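Local coordinates for Serine/threonine-protein kinase Tel1 (Chaetomium thermophilum, PDB 6SKY), which probably phosphorylates serine and threonine residues of proteins at S/T-Q sites in response to DNA damage, acting as a checkpoint-signalling kinase, at residues A[2160-2163]-A[2164-2168]. Residues are numbered along the deposited sequence; the frame is centred on the assembly and turned at random.
Sequences VQIR and GMLLS
Ile-2162 lays its CG2 methyl alongside CD1 of Leu-2166, 4.1 Å away, one helical turn further on; both chains leave the helix in the same direction and lie flank to flank. This i to i+4 pair sits within helix 2154-2174 of the FAT domain, an alpha-solenoid of packed helices. With CG2 anti to the backbone N (CG1 at chi1 -71°), the methyl is turned toward the later turn. The carbonyl O of Ile-2162 receives the N-H of Leu-2166. Branched aliphatic groups suit this strip, for Ile-2162 reaches Val-2202 and Leu-2166 reaches Leu-2188 and Val-2241.

Another face of the helix carries Gln-2161 and Met-2165, whose ends come near each other, NE2 to SD 4.4 Å, too far for more than loose packing. The long thioether of Met-2165 is flexible enough to lie against Leu-2184, Ala-2187 and Leu-2188 of helix 2178-2189 while also touching Glu-2135 of helix 2124-2143. Gln-2161 rests on Ser-2139 and Ser-2142 of that same helix, a polar setting that suits a buried amide. A third side meets helix 2102-2119, where Leu-2167 lies on Phe-2112 and Ser-2116 and Arg-2163 on Leu-2109; Arg-2163 is partly exposed, so its charge costs less than in a core.

The turns are held by regular i to i+4 backbone bonds, Val-2160 O to Gly-2164 N through Arg-2163 O to Leu-2167 N, each 3.0 Å long. Gly-2164 is itself buried and meets its neighbours through backbone alone. Its carbonyl has two donors from Ser-2168, whose short side chain folds back on its own helix: with chi1 at -62°, OG donates to Gly-2164 O at 3.2 Å, while Ser-2168 N reaches that oxygen from the opposite face of the carbonyl plane.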
ATOM      1  N   VAL A2160      -9.073  13.215  33.917  1.00 26.52           N
ATOM      2  CA  VAL A2160      -7.753  12.602  33.919  1.00 26.52           C
ATOM      3  C   VAL A2160      -7.738  11.357  33.043  1.00 26.52           C
ATOM      4  O   VAL A2160      -6.725  11.061  32.394  1.00 26.52           O
ATOM      5  CB  VAL A2160      -7.299  12.316  35.361  1.00 26.52           C
ATOM      6  CG1 VAL A2160      -7.409  10.860  35.698  1.00 26.52           C
ATOM      7  CG2 VAL A2160      -5.886  12.780  35.554  1.00 26.52           C
ATOM      8  N   GLN A2161      -8.858  10.638  32.961  1.00 24.49           N
ATOM      9  CA  GLN A2161      -8.932   9.504  32.048  1.00 24.49           C
ATOM     10  C   GLN A2161      -8.817   9.953  30.601  1.00 24.49           C
ATOM     11  O   GLN A2161      -8.107   9.335  29.799  1.00 24.49           O
ATOM     12  CB  GLN A2161     -10.237   8.755  32.260  1.00 24.49           C
ATOM     13  CG  GLN A2161     -10.431   7.603  31.331  1.00 24.49           C
ATOM     14  CD  GLN A2161     -11.831   7.086  31.359  1.00 24.49           C
ATOM     15  OE1 GLN A2161     -12.702   7.670  31.981  1.00 24.49           O
ATOM     16  NE2 GLN A2161     -12.064   5.985  30.681  1.00 24.49           N
ATOM     17  N   ILE A2162      -9.511  11.034  30.251  1.00 25.37           N
ATOM     18  CA  ILE A2162      -9.445  11.564  28.894  1.00 25.37           C
ATOM     19  C   ILE A2162      -8.021  11.969  28.547  1.00 25.37           C
ATOM     20  O   ILE A2162      -7.511  11.650  27.467  1.00 25.37           O
ATOM     21  CB  ILE A2162     -10.423  12.738  28.741  1.00 25.37           C
ATOM     22  CG1 ILE A2162     -11.852  12.218  28.760  1.00 25.37           C
ATOM     23  CG2 ILE A2162     -10.158  13.493  27.472  1.00 25.37           C
ATOM     24  CD1 ILE A2162     -12.856  13.288  28.866  1.00 25.37           C
ATOM     25  N   ARG A2163      -7.357  12.679  29.455  1.00 26.99           N
ATOM     26  CA  ARG A2163      -5.994  13.118  29.180  1.00 26.99           C
ATOM     27  C   ARG A2163      -5.039  11.942  29.007  1.00 26.99           C
ATOM     28  O   ARG A2163      -4.182  11.956  28.113  1.00 26.99           O
ATOM     29  CB  ARG A2163      -5.513  14.034  30.290  1.00 26.99           C
ATOM     30  CG  ARG A2163      -6.279  15.312  30.388  1.00 26.99           C
ATOM     31  CD  ARG A2163      -5.353  16.413  30.795  1.00 26.99           C
ATOM     32  NE  ARG A2163      -6.054  17.659  31.053  1.00 26.99           N
ATOM     33  CZ  ARG A2163      -6.408  18.075  32.262  1.00 26.99           C
ATOM     34  NH1 ARG A2163      -7.043  19.229  32.406  1.00 26.99           N
ATOM     35  NH2 ARG A2163      -6.126  17.340  33.328  1.00 26.99           N
ATOM     36  N   GLY A2164      -5.156  10.921  29.856  1.00 22.74           N
ATOM     37  CA  GLY A2164      -4.323   9.743  29.686  1.00 22.74           C
ATOM     38  C   GLY A2164      -4.545   9.061  28.352  1.00 22.74           C
ATOM     39  O   GLY A2164      -3.596   8.601  27.711  1.00 22.74           O
ATOM     40  N   MET A2165      -5.798   8.999  27.906  1.00 25.79           N
ATOM     41  CA  MET A2165      -6.083   8.389  26.611  1.00 25.79           C
ATOM     42  C   MET A2165      -5.476   9.186  25.464  1.00 25.79           C
ATOM     43  O   MET A2165      -4.939   8.603  24.516  1.00 25.79           O
ATOM     44  CB  MET A2165      -7.584   8.254  26.419  1.00 25.79           C
ATOM     45  CG  MET A2165      -8.171   6.982  26.965  1.00 25.79           C
ATOM     46  SD  MET A2165      -9.967   7.029  26.958  1.00 25.79           S
ATOM     47  CE  MET A2165     -10.331   5.353  26.486  1.00 25.79           C
ATOM     48  N   LEU A2166      -5.558  10.513  25.516  1.00 23.10           N
ATOM     49  CA  LEU A2166      -4.982  11.312  24.438  1.00 23.10           C
ATOM     50  C   LEU A2166      -3.464  11.165  24.388  1.00 23.10           C
ATOM     51  O   LEU A2166      -2.860  11.125  23.303  1.00 23.10           O
ATOM     52  CB  LEU A2166      -5.389  12.771  24.602  1.00 23.10           C
ATOM     53  CG  LEU A2166      -6.889  13.042  24.495  1.00 23.10           C
ATOM     54  CD1 LEU A2166      -7.206  14.470  24.808  1.00 23.10           C
ATOM     55  CD2 LEU A2166      -7.383  12.699  23.126  1.00 23.10           C
ATOM     56  N   LEU A2167      -2.834  11.057  25.554  1.00 24.04           N
ATOM     57  CA  LEU A2167      -1.400  10.787  25.614  1.00 24.04           C
ATOM     58  C   LEU A2167      -1.057   9.452  24.957  1.00 24.04           C
ATOM     59  O   LEU A2167      -0.123   9.356  24.143  1.00 24.04           O
ATOM     60  CB  LEU A2167      -0.976  10.816  27.074  1.00 24.04           C
ATOM     61  CG  LEU A2167       0.450  10.706  27.567  1.00 24.04           C
ATOM     62  CD1 LEU A2167       1.290  11.807  27.001  1.00 24.04           C
ATOM     63  CD2 LEU A2167       0.387  10.814  29.059  1.00 24.04           C
ATOM     64  N   SER A2168      -1.807   8.405  25.295  1.00 23.25           N
ATOM     65  CA  SER A2168      -1.570   7.113  24.665  1.00 23.25           C
ATOM     66  C   SER A2168      -1.785   7.173  23.166  1.00 23.25           C
ATOM     67  O   SER A2168      -1.142   6.434  22.422  1.00 23.25           O
ATOM     68  CB  SER A2168      -2.474   6.048  25.269  1.00 23.25           C
ATOM     69  OG  SER A2168      -2.204   5.868  26.640  1.00 23.25           O
TER